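Local coordinates for protein soluble epoxide hydrolase (Bacillus megaterium, PDB 4INZ) that is a soluble enzyme of the alpha/beta hydrolase fold, in which a mostly parallel beta sheet is flanked by helices, at residues Y143-M146 / R147-T151; K153-Q156 / K157-E160; V297-N300 / F301-K304. The protein carries 1 engineered substitution. All coordinates share one frame; numbering follows the deposited sequence.

Contact 1: Y143-M146 / R147-T151; sequences YTFM and RELRT. With EDO (1,2-ethanediol), chain C.
Leu-149 rests over one face of the Phe-145 ring, four residues earlier in the same helix. Its CG lies 4.0 Å from the ring centroid in a CH-pi contact, and its CD1 comes within 3.5 Å of Phe-145 CE2. With CG of Phe-145 anti to the backbone N (chi1 -176°), the far end of the ring is brought closer to the residues that follow. Thr-144 and Arg-147 run side by side, Thr-144 CB lying over the guanidinium face near its rim, 3.6 Å from Arg-147 NH2. A bend at chi3 lets Arg-147 grip Glu-148 side-on: NE, 2.8 Å from Glu-148 OE2 in a salt bridge, and NH2 reach that one oxygen from opposite faces of the carboxylate plane. Arg-147 NH2 also bonds Asp-265 O. Met-146 O lies over the centre of the Arg-150 guanidinium and accepts Arg-150 N at 3.0 Å. At the edge of this plane, Arg-150 NE meets O1 of 1,2-ethanediol, probably from the crystallisation liquor, in a straight bond (179°), and a water joins Arg-150 NH2 to Tyr-143 O. The carbonyls of Leu-231 and Arg-233 hold Arg-150 NH1. Farther out, Thr-144 OG1 bonds Asn-263 O, and Tyr-143 OH bonds Glu-241 O. Side chains paired at i+3 and i+4 are typical of an alpha helix, here the one following strand 131-137, consistent with the start of the helical cap of alpha/beta hydrolase-type epoxide hydrolases.

Contact 2: K153-Q156 / K157-E160; sequences KNQQ and KASE
Two regular i to i+4 backbone bonds, from Lys-157 N to Lys-153 O (3.1 Å) and from Ala-158 N to Asn-154 O (2.9 Å), carry the helix up to its last turn, where Ser-159 N still reaches Gln-155 O at 2.9 Å but with a bent N-H...O angle of 134°. The same nitrogen makes a weak second bond to Gln-156 O, so its single N-H is shared between two successive carbonyls as the helix gives out. Ser-159 adds its side chain to this turn: with OG anti to its own carbonyl carbon (chi1 -67°), the hydroxyl folds back to Gln-155 O in a weak bond of 3.2 Å. Gln-155 O therefore receives both the amide and the hydroxyl of one residue. Ala-158 lays its methyl against the preceding turn, CB standing 3.3 Å from Asn-154 O. Beyond Ser-159, the CG of Glu-160 closes on Gln-156 O at 3.2 Å. On the exposed flank, Lys-153 NZ donates to Gln-156 OE1, in the amide plane and on a lone pair, while Gln-156 NE2 bonds Leu-149 O of helix 142-151; these two partners hold the amide from both ends. Gln-155 and Ser-159 also touch Phe-145 of that helix. The whole is typical of the C-terminal turn of a short alpha helix, where the last amide is shared between two carbonyls and a serine hydroxyl adds a weak bond to one of them.

Contact 3: V297-N300 / F301-K304; sequences VMWN and FLNK
Asn-300 and Lys-304 meet one turn apart at the chain's C-terminal end, joined by a water that accepts from Asn-300 ND2 and Lys-304 NZ, 2.9 Å from each. CG of Asn-300 stands anti to the backbone N (chi1 -172°), which puts ND2 within reach of that water; the extended Lys-304 chain crosses this side chain at an angle, its CD 4.0 Å from Asn-300 ND2. Lys-304 NZ has a further partner in Ser-275 OG. On another flank, the indole of Trp-299 and the amide of Asn-303 lie with planes only 22° apart. ND2 of Asn-303 comes obliquely to within 3.8 Å of Trp-299 CE3, while Asn-303 N bonds Trp-299 O at 2.9 Å. Trp-299 NE1 hydrogen-bonds Glu-60 OE2, and the indole meets the Phe-61 ring. Phe-301 leads its ring away from the preceding turn, onto strands 131-137 and 248-253; its N bonds Val-297 O at 2.9 Å, and Met-298 O lies at the ring edge. The chemistry is thus divided round the helix: Phe-301 packs on the sheet, Met-298 and Leu-302 touch Phe-61 of helix 55-61, whereas on the exposed side the polar ends are joined through a shared water, not by a direct bond.

From the N terminus, the three contacts come in series, and none nests in or crosses another. Each is local to one helix, so none closes a long loop. Contact 1 lies on helix 142-151, just after strand 131-137, and contact 2 follows on helix 153-158. Their centres are 11 Å apart and they touch directly, packing the two successive helices together on the same side of the chain's centre. Contact 3 comes only after strands 248-253 and 274-279, on the closing helix 291-303. Its nearest atoms stay about 17 Å from contact 1 and about 21 Å from contact 2. It ties the end of the chain to the sheet and to helix 55-61.

Contact 1: Y143-M146 / R147-T151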
ATOM      1  N   TYR A 143      -3.824  -9.482  10.985  1.00 26.92           N
ATOM      2  CA  TYR A 143      -4.642 -10.074  12.043  1.00 27.82           C
ATOM      3  C   TYR A 143      -5.685  -9.120  12.610  1.00 27.87           C
ATOM      4  O   TYR A 143      -6.853  -9.490  12.746  1.00 27.51           O
ATOM      5  CB  TYR A 143      -3.768 -10.652  13.162  1.00 28.39           C
ATOM      6  CG  TYR A 143      -3.006 -11.892  12.750  1.00 29.54           C
ATOM      7  CD1 TYR A 143      -1.734 -11.796  12.197  1.00 29.13           C
ATOM      8  CD2 TYR A 143      -3.567 -13.159  12.895  1.00 29.18           C
ATOM      9  CE1 TYR A 143      -1.036 -12.924  11.808  1.00 30.12           C
ATOM     10  CE2 TYR A 143      -2.877 -14.294  12.513  1.00 30.13           C
ATOM     11  CZ  TYR A 143      -1.613 -14.172  11.970  1.00 30.97           C
ATOM     12  OH  TYR A 143      -0.921 -15.300  11.590  1.00 33.08           O
ATOM     13  N   THR A 144      -5.281  -7.898  12.944  1.00 27.47           N
ATOM     14  CA  THR A 144      -6.238  -6.962  13.513  1.00 26.66           C
ATOM     15  C   THR A 144      -7.336  -6.597  12.519  1.00 26.06           C
ATOM     16  O   THR A 144      -8.464  -6.320  12.919  1.00 28.79           O
ATOM     17  CB  THR A 144      -5.574  -5.681  14.085  1.00 26.24           C
ATOM     18  OG1 THR A 144      -4.970  -4.921  13.027  1.00 26.56           O
ATOM     19  CG2 THR A 144      -4.526  -6.038  15.143  1.00 26.39           C
ATOM     20  N   PHE A 145      -7.019  -6.602  11.224  1.00 24.96           N
ATOM     21  CA  PHE A 145      -8.033  -6.244  10.236  1.00 24.62           C
ATOM     22  C   PHE A 145      -9.188  -7.235  10.216  1.00 25.94           C
ATOM     23  O   PHE A 145     -10.354  -6.844  10.135  1.00 25.54           O
ATOM     24  CB  PHE A 145      -7.450  -6.113   8.829  1.00 26.08           C
ATOM     25  CG  PHE A 145      -8.455  -5.657   7.814  1.00 27.33           C
ATOM     26  CD1 PHE A 145      -9.056  -4.410   7.932  1.00 27.27           C
ATOM     27  CD2 PHE A 145      -8.807  -6.466   6.746  1.00 27.68           C
ATOM     28  CE1 PHE A 145      -9.981  -3.978   7.001  1.00 27.40           C
ATOM     29  CE2 PHE A 145      -9.735  -6.037   5.812  1.00 29.73           C
ATOM     30  CZ  PHE A 145     -10.325  -4.795   5.945  1.00 29.41           C
ATOM     31  N   MET A 146      -8.869  -8.523  10.272  1.00 26.33           N
ATOM     32  CA  MET A 146      -9.913  -9.542  10.327  1.00 27.94           C
ATOM     33  C   MET A 146     -10.726  -9.400  11.614  1.00 28.77           C
ATOM     34  O   MET A 146     -11.945  -9.553  11.610  1.00 28.44           O
ATOM     35  CB  MET A 146      -9.311 -10.940  10.220  1.00 28.38           C
ATOM     36  CG  MET A 146      -8.612 -11.187   8.897  1.00 30.76           C
ATOM     37  SD  MET A 146      -9.702 -11.045   7.457  1.00 29.72           S
ATOM     38  CE  MET A 146     -10.708 -12.532   7.640  1.00 30.48           C
ATOM     39  N   ARG A 147     -10.046  -9.092  12.713  1.00 27.19           N
ATOM     40  CA  ARG A 147     -10.736  -8.862  13.975  1.00 28.33           C
ATOM     41  C   ARG A 147     -11.780  -7.747  13.840  1.00 29.34           C
ATOM     42  O   ARG A 147     -12.906  -7.872  14.316  1.00 29.21           O
ATOM     43  CB  ARG A 147      -9.730  -8.512  15.069  1.00 28.57           C
ATOM     44  CG  ARG A 147     -10.322  -8.383  16.465  1.00 29.05           C
ATOM     45  CD  ARG A 147      -9.310  -7.756  17.404  1.00 27.99           C
ATOM     46  NE  ARG A 147      -8.926  -6.423  16.949  1.00 29.31           N
ATOM     47  CZ  ARG A 147      -7.821  -5.786  17.323  1.00 30.57           C
ATOM     48  NH1 ARG A 147      -6.968  -6.365  18.159  1.00 32.59           N
ATOM     49  NH2 ARG A 147      -7.563  -4.570  16.851  1.00 29.35           N
ATOM     50  N   GLU A 148     -11.405  -6.651  13.191  1.00 29.77           N
ATOM     51  CA  GLU A 148     -12.319  -5.522  13.047  1.00 28.30           C
ATOM     52  C   GLU A 148     -13.449  -5.806  12.054  1.00 28.71           C
ATOM     53  O   GLU A 148     -14.587  -5.391  12.273  1.00 28.30           O
ATOM     54  CB  GLU A 148     -11.558  -4.247  12.676  1.00 26.83           C
ATOM     55  CG  GLU A 148     -10.473  -3.883  13.683  1.00 29.22           C
ATOM     56  CD  GLU A 148     -11.017  -3.695  15.101  1.00 31.60           C
ATOM     57  OE1 GLU A 148     -12.085  -3.062  15.257  1.00 30.76           O
ATOM     58  OE2 GLU A 148     -10.376  -4.182  16.059  1.00 32.76           O
ATOM     59  N   LEU A 149     -13.140  -6.518  10.972  1.00 29.26           N
ATOM     60  CA  LEU A 149     -14.180  -6.917  10.021  1.00 30.90           C
ATOM     61  C   LEU A 149     -15.238  -7.774  10.702  1.00 33.07           C
ATOM     62  O   LEU A 149     -16.417  -7.714  10.350  1.00 34.67           O
ATOM     63  CB  LEU A 149     -13.590  -7.701   8.847  1.00 31.61           C
ATOM     64  CG  LEU A 149     -12.966  -6.913   7.701  1.00 33.92           C
ATOM     65  CD1 LEU A 149     -12.602  -7.862   6.559  1.00 34.03           C
ATOM     66  CD2 LEU A 149     -13.923  -5.826   7.220  1.00 33.70           C
ATOM     67  N   ARG A 150     -14.811  -8.581  11.668  1.00 32.55           N
ATOM     68  CA  ARG A 150     -15.730  -9.477  12.369  1.00 34.00           C
ATOM     69  C   ARG A 150     -16.654  -8.750  13.344  1.00 35.88           C
ATOM     70  O   ARG A 150     -17.821  -9.118  13.490  1.00 37.11           O
ATOM     71  CB  ARG A 150     -14.964 -10.570  13.131  1.00 34.57           C
ATOM     72  CG  ARG A 150     -14.520 -11.748  12.278  1.00 34.50           C
ATOM     73  CD  ARG A 150     -14.044 -12.918  13.134  1.00 34.95           C
ATOM     74  NE  ARG A 150     -12.803 -12.622  13.851  1.00 34.81           N
ATOM     75  CZ  ARG A 150     -11.588 -12.817  13.346  1.00 33.84           C
ATOM     76  NH1 ARG A 150     -11.451 -13.300  12.119  1.00 33.38           N
ATOM     77  NH2 ARG A 150     -10.510 -12.526  14.061  1.00 33.56           N
ATOM     78  N   THR A 151     -16.142  -7.722  14.012  1.00 36.38           N
ATOM     79  CA  THR A 151     -16.857  -7.177  15.168  1.00 40.16           C
ATOM     80  C   THR A 151     -17.147  -5.684  15.107  1.00 40.08           C
ATOM     81  O   THR A 151     -18.050  -5.194  15.787  1.00 43.26           O
ATOM     82  CB  THR A 151     -16.087  -7.457  16.471  1.00 43.88           C
ATOM     83  OG1 THR A 151     -14.776  -6.888  16.380  1.00 45.77           O
ATOM     84  CG2 THR A 151     -15.966  -8.953  16.705  1.00 46.15           C
TER
HETATM   85  C1  EDO C 301     -12.120 -12.550  16.958  1.00 50.39           C
HETATM   86  O1  EDO C 301     -13.041 -11.506  16.614  1.00 49.81           O
HETATM   87  C2  EDO C 301     -10.702 -11.994  17.015  1.00 50.52           C
HETATM   88  O2  EDO C 301     -10.320 -11.791  18.382  1.00 52.32           O
HETATM   89  O   HOH W   1      -7.687 -12.089  13.668  1.00 36.68           O

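Contact 2: K153-Q156 / K157-E160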
ATOM      1  N   LYS A 153     -18.618  -2.562  13.704  1.00 36.66           N
ATOM      2  CA  LYS A 153     -19.657  -2.109  12.782  1.00 37.43           C
ATOM      3  C   LYS A 153     -19.189  -0.969  11.882  1.00 35.87           C
ATOM      4  O   LYS A 153     -19.552  -0.909  10.702  1.00 34.44           O
ATOM      5  CB  LYS A 153     -20.925  -1.709  13.539  1.00 42.19           C
ATOM      6  CG  LYS A 153     -21.664  -2.892  14.143  1.00 47.13           C
ATOM      7  CD  LYS A 153     -21.663  -4.063  13.173  1.00 50.76           C
ATOM      8  CE  LYS A 153     -22.761  -5.066  13.479  1.00 53.86           C
ATOM      9  NZ  LYS A 153     -22.730  -6.192  12.503  1.00 54.91           N
ATOM     10  N   ASN A 154     -18.384  -0.067  12.440  1.00 34.46           N
ATOM     11  CA  ASN A 154     -17.856   1.048  11.668  1.00 34.30           C
ATOM     12  C   ASN A 154     -16.923   0.564  10.558  1.00 30.88           C
ATOM     13  O   ASN A 154     -16.934   1.101   9.453  1.00 31.93           O
ATOM     14  CB  ASN A 154     -17.143   2.061  12.575  1.00 37.09           C
ATOM     15  CG  ASN A 154     -18.110   2.870  13.433  1.00 41.78           C
ATOM     16  OD1 ASN A 154     -19.266   3.091  13.062  1.00 41.23           O
ATOM     17  ND2 ASN A 154     -17.631   3.329  14.584  1.00 45.91           N
ATOM     18  N   GLN A 155     -16.122  -0.457  10.846  1.00 29.42           N
ATOM     19  CA  GLN A 155     -15.204  -0.988   9.844  1.00 27.67           C
ATOM     20  C   GLN A 155     -15.964  -1.753   8.771  1.00 29.78           C
ATOM     21  O   GLN A 155     -15.598  -1.733   7.592  1.00 31.70           O
ATOM     22  CB  GLN A 155     -14.154  -1.903  10.470  1.00 27.19           C
ATOM     23  CG  GLN A 155     -13.130  -2.387   9.455  1.00 29.13           C
ATOM     24  CD  GLN A 155     -12.392  -1.236   8.789  1.00 27.12           C
ATOM     25  OE1 GLN A 155     -12.495  -1.021   7.570  1.00 27.10           O
ATOM     26  NE2 GLN A 155     -11.645  -0.489   9.585  1.00 26.59           N
ATOM     27  N   GLN A 156     -17.017  -2.443   9.186  1.00 31.25           N
ATOM     28  CA  GLN A 156     -17.852  -3.171   8.242  1.00 32.69           C
ATOM     29  C   GLN A 156     -18.459  -2.219   7.214  1.00 35.23           C
ATOM     30  O   GLN A 156     -18.457  -2.500   6.012  1.00 35.36           O
ATOM     31  CB  GLN A 156     -18.941  -3.945   8.989  1.00 33.14           C
ATOM     32  CG  GLN A 156     -18.396  -5.149   9.739  1.00 34.74           C
ATOM     33  CD  GLN A 156     -19.416  -5.775  10.668  1.00 36.91           C
ATOM     34  OE1 GLN A 156     -20.551  -5.312  10.761  1.00 38.67           O
ATOM     35  NE2 GLN A 156     -19.014  -6.836  11.362  1.00 36.75           N
ATOM     36  N   LYS A 157     -18.971  -1.087   7.692  1.00 36.98           N
ATOM     37  CA  LYS A 157     -19.526  -0.070   6.809  1.00 38.94           C
ATOM     38  C   LYS A 157     -18.432   0.538   5.940  1.00 37.15           C
ATOM     39  O   LYS A 157     -18.597   0.692   4.731  1.00 39.74           O
ATOM     40  CB  LYS A 157     -20.214   1.034   7.617  1.00 44.45           C
ATOM     41  CG  LYS A 157     -20.869   2.113   6.761  1.00 49.42           C
ATOM     42  CD  LYS A 157     -21.508   3.203   7.621  1.00 54.79           C
ATOM     43  CE  LYS A 157     -22.292   4.210   6.777  1.00 57.18           C
ATOM     44  NZ  LYS A 157     -23.555   3.639   6.217  1.00 58.49           N
ATOM     45  N   ALA A 158     -17.316   0.882   6.569  1.00 33.55           N
ATOM     46  CA  ALA A 158     -16.194   1.494   5.868  1.00 34.71           C
ATOM     47  C   ALA A 158     -15.691   0.620   4.725  1.00 34.99           C
ATOM     48  O   ALA A 158     -15.233   1.132   3.705  1.00 35.70           O
ATOM     49  CB  ALA A 158     -15.057   1.788   6.845  1.00 32.91           C
ATOM     50  N   SER A 159     -15.780  -0.697   4.898  1.00 34.06           N
ATOM     51  CA  SER A 159     -15.208  -1.637   3.934  1.00 33.10           C
ATOM     52  C   SER A 159     -16.216  -2.146   2.903  1.00 35.72           C
ATOM     53  O   SER A 159     -15.876  -2.986   2.071  1.00 36.45           O
ATOM     54  CB  SER A 159     -14.566  -2.831   4.655  1.00 30.56           C
ATOM     55  OG  SER A 159     -13.422  -2.439   5.404  1.00 28.95           O
ATOM     56  N   GLU A 160     -17.445  -1.638   2.958  1.00 37.08           N
ATOM     57  CA  GLU A 160     -18.514  -2.110   2.079  1.00 39.03           C
ATOM     58  C   GLU A 160     -18.157  -1.956   0.608  1.00 37.87           C
ATOM     59  O   GLU A 160     -18.664  -2.688  -0.241  1.00 37.65           O
ATOM     60  CB  GLU A 160     -19.825  -1.373   2.368  1.00 43.76           C
ATOM     61  CG  GLU A 160     -20.507  -1.785   3.665  1.00 49.23           C
ATOM     62  CD  GLU A 160     -21.772  -0.987   3.936  1.00 54.91           C
ATOM     63  OE1 GLU A 160     -22.459  -1.273   4.944  1.00 57.26           O
ATOM     64  OE2 GLU A 160     -22.079  -0.071   3.141  1.00 56.34           O
TER

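Contact 3: V297-N300 / F301-K304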
ATOM      1  N   VAL A 297       8.939  11.677  11.579  1.00 17.55           N
ATOM      2  CA  VAL A 297       8.656  10.450  12.320  1.00 17.55           C
ATOM      3  C   VAL A 297       9.450   9.278  11.735  1.00 17.63           C
ATOM      4  O   VAL A 297       9.995   8.448  12.474  1.00 18.28           O
ATOM      5  CB  VAL A 297       7.144  10.122  12.337  1.00 16.02           C
ATOM      6  CG1 VAL A 297       6.896   8.737  12.946  1.00 16.72           C
ATOM      7  CG2 VAL A 297       6.384  11.198  13.127  1.00 18.58           C
ATOM      8  N   MET A 298       9.531   9.221  10.408  1.00 15.87           N
ATOM      9  CA  MET A 298      10.321   8.179   9.762  1.00 17.45           C
ATOM     10  C   MET A 298      11.775   8.267  10.200  1.00 17.85           C
ATOM     11  O   MET A 298      12.367   7.260  10.573  1.00 17.63           O
ATOM     12  CB  MET A 298      10.196   8.244   8.236  1.00 16.29           C
ATOM     13  CG  MET A 298       8.805   7.881   7.740  1.00 16.00           C
ATOM     14  SD  MET A 298       8.607   8.101   5.955  1.00 17.95           S
ATOM     15  CE  MET A 298       9.810   6.922   5.326  1.00 18.53           C
ATOM     16  N   TRP A 299      12.347   9.470  10.169  1.00 17.42           N
ATOM     17  CA  TRP A 299      13.722   9.657  10.637  1.00 18.60           C
ATOM     18  C   TRP A 299      13.867   9.211  12.085  1.00 19.41           C
ATOM     19  O   TRP A 299      14.827   8.522  12.451  1.00 20.38           O
ATOM     20  CB  TRP A 299      14.154  11.121  10.523  1.00 19.98           C
ATOM     21  CG  TRP A 299      14.675  11.492   9.170  1.00 24.38           C
ATOM     22  CD1 TRP A 299      14.207  12.482   8.350  1.00 25.32           C
ATOM     23  CD2 TRP A 299      15.765  10.877   8.477  1.00 27.12           C
ATOM     24  NE1 TRP A 299      14.943  12.521   7.191  1.00 26.88           N
ATOM     25  CE2 TRP A 299      15.904  11.546   7.241  1.00 28.56           C
ATOM     26  CE3 TRP A 299      16.633   9.823   8.777  1.00 28.47           C
ATOM     27  CZ2 TRP A 299      16.883  11.195   6.306  1.00 32.22           C
ATOM     28  CZ3 TRP A 299      17.610   9.479   7.843  1.00 31.37           C
ATOM     29  CH2 TRP A 299      17.724  10.164   6.627  1.00 31.56           C
ATOM     30  N   ASN A 300      12.916   9.618  12.914  1.00 18.73           N
ATOM     31  CA  ASN A 300      12.976   9.274  14.326  1.00 18.11           C
ATOM     32  C   ASN A 300      13.065   7.758  14.513  1.00 18.81           C
ATOM     33  O   ASN A 300      13.887   7.249  15.284  1.00 19.09           O
ATOM     34  CB  ASN A 300      11.764   9.836  15.060  1.00 18.04           C
ATOM     35  CG  ASN A 300      11.880   9.682  16.555  1.00 19.54           C
ATOM     36  OD1 ASN A 300      12.654  10.393  17.210  1.00 19.24           O
ATOM     37  ND2 ASN A 300      11.109   8.753  17.112  1.00 19.12           N
ATOM     38  N   PHE A 301      12.214   7.047  13.787  1.00 16.62           N
ATOM     39  CA  PHE A 301      12.187   5.591  13.799  1.00 18.75           C
ATOM     40  C   PHE A 301      13.486   4.974  13.281  1.00 20.09           C
ATOM     41  O   PHE A 301      14.065   4.082  13.915  1.00 21.44           O
ATOM     42  CB  PHE A 301      11.003   5.110  12.950  1.00 18.11           C
ATOM     43  CG  PHE A 301      10.992   3.632  12.708  1.00 18.85           C
ATOM     44  CD1 PHE A 301      10.823   2.741  13.761  1.00 20.62           C
ATOM     45  CD2 PHE A 301      11.126   3.130  11.426  1.00 21.10           C
ATOM     46  CE1 PHE A 301      10.799   1.378  13.533  1.00 21.23           C
ATOM     47  CE2 PHE A 301      11.107   1.757  11.190  1.00 20.84           C
ATOM     48  CZ  PHE A 301      10.941   0.887  12.242  1.00 22.00           C
ATOM     49  N   LEU A 302      13.944   5.442  12.126  1.00 21.10           N
ATOM     50  CA  LEU A 302      15.139   4.870  11.498  1.00 20.99           C
ATOM     51  C   LEU A 302      16.382   5.084  12.358  1.00 22.92           C
ATOM     52  O   LEU A 302      17.334   4.295  12.308  1.00 25.69           O
ATOM     53  CB  LEU A 302      15.346   5.474  10.105  1.00 21.38           C
ATOM     54  CG  LEU A 302      14.256   5.140   9.077  1.00 21.19           C
ATOM     55  CD1 LEU A 302      14.245   6.124   7.922  1.00 25.22           C
ATOM     56  CD2 LEU A 302      14.410   3.699   8.570  1.00 24.47           C
ATOM     57  N   ASN A 303      16.377   6.155  13.143  1.00 23.48           N
ATOM     58  CA  ASN A 303      17.554   6.515  13.938  1.00 23.99           C
ATOM     59  C   ASN A 303      17.555   5.961  15.357  1.00 26.00           C
ATOM     60  O   ASN A 303      18.578   6.021  16.043  1.00 28.79           O
ATOM     61  CB  ASN A 303      17.725   8.038  14.008  1.00 23.58           C
ATOM     62  CG  ASN A 303      18.092   8.648  12.674  1.00 29.67           C
ATOM     63  OD1 ASN A 303      18.740   8.010  11.845  1.00 33.22           O
ATOM     64  ND2 ASN A 303      17.689   9.899  12.465  1.00 32.90           N
ATOM     65  N   LYS A 304      16.421   5.436  15.815  1.00 25.71           N
ATOM     66  CA  LYS A 304      16.339   5.023  17.216  1.00 29.47           C
ATOM     67  C   LYS A 304      16.655   3.543  17.421  1.00 34.71           C
ATOM     68  O   LYS A 304      16.727   3.087  18.563  1.00 36.47           O
ATOM     69  CB  LYS A 304      14.997   5.421  17.863  1.00 28.70           C
ATOM     70  CG  LYS A 304      13.788   4.564  17.513  1.00 30.04           C
ATOM     71  CD  LYS A 304      12.518   5.182  18.130  1.00 29.32           C
ATOM     72  CE  LYS A 304      11.258   4.339  17.886  1.00 28.52           C
ATOM     73  NZ  LYS A 304       9.989   5.001  18.366  1.00 23.28           N
ATOM     74  OXT LYS A 304      16.873   2.790  16.467  1.00 37.13           O
TER
HETATM   75  O   HOH W   2       9.132   6.802  16.261  1.00 24.14           O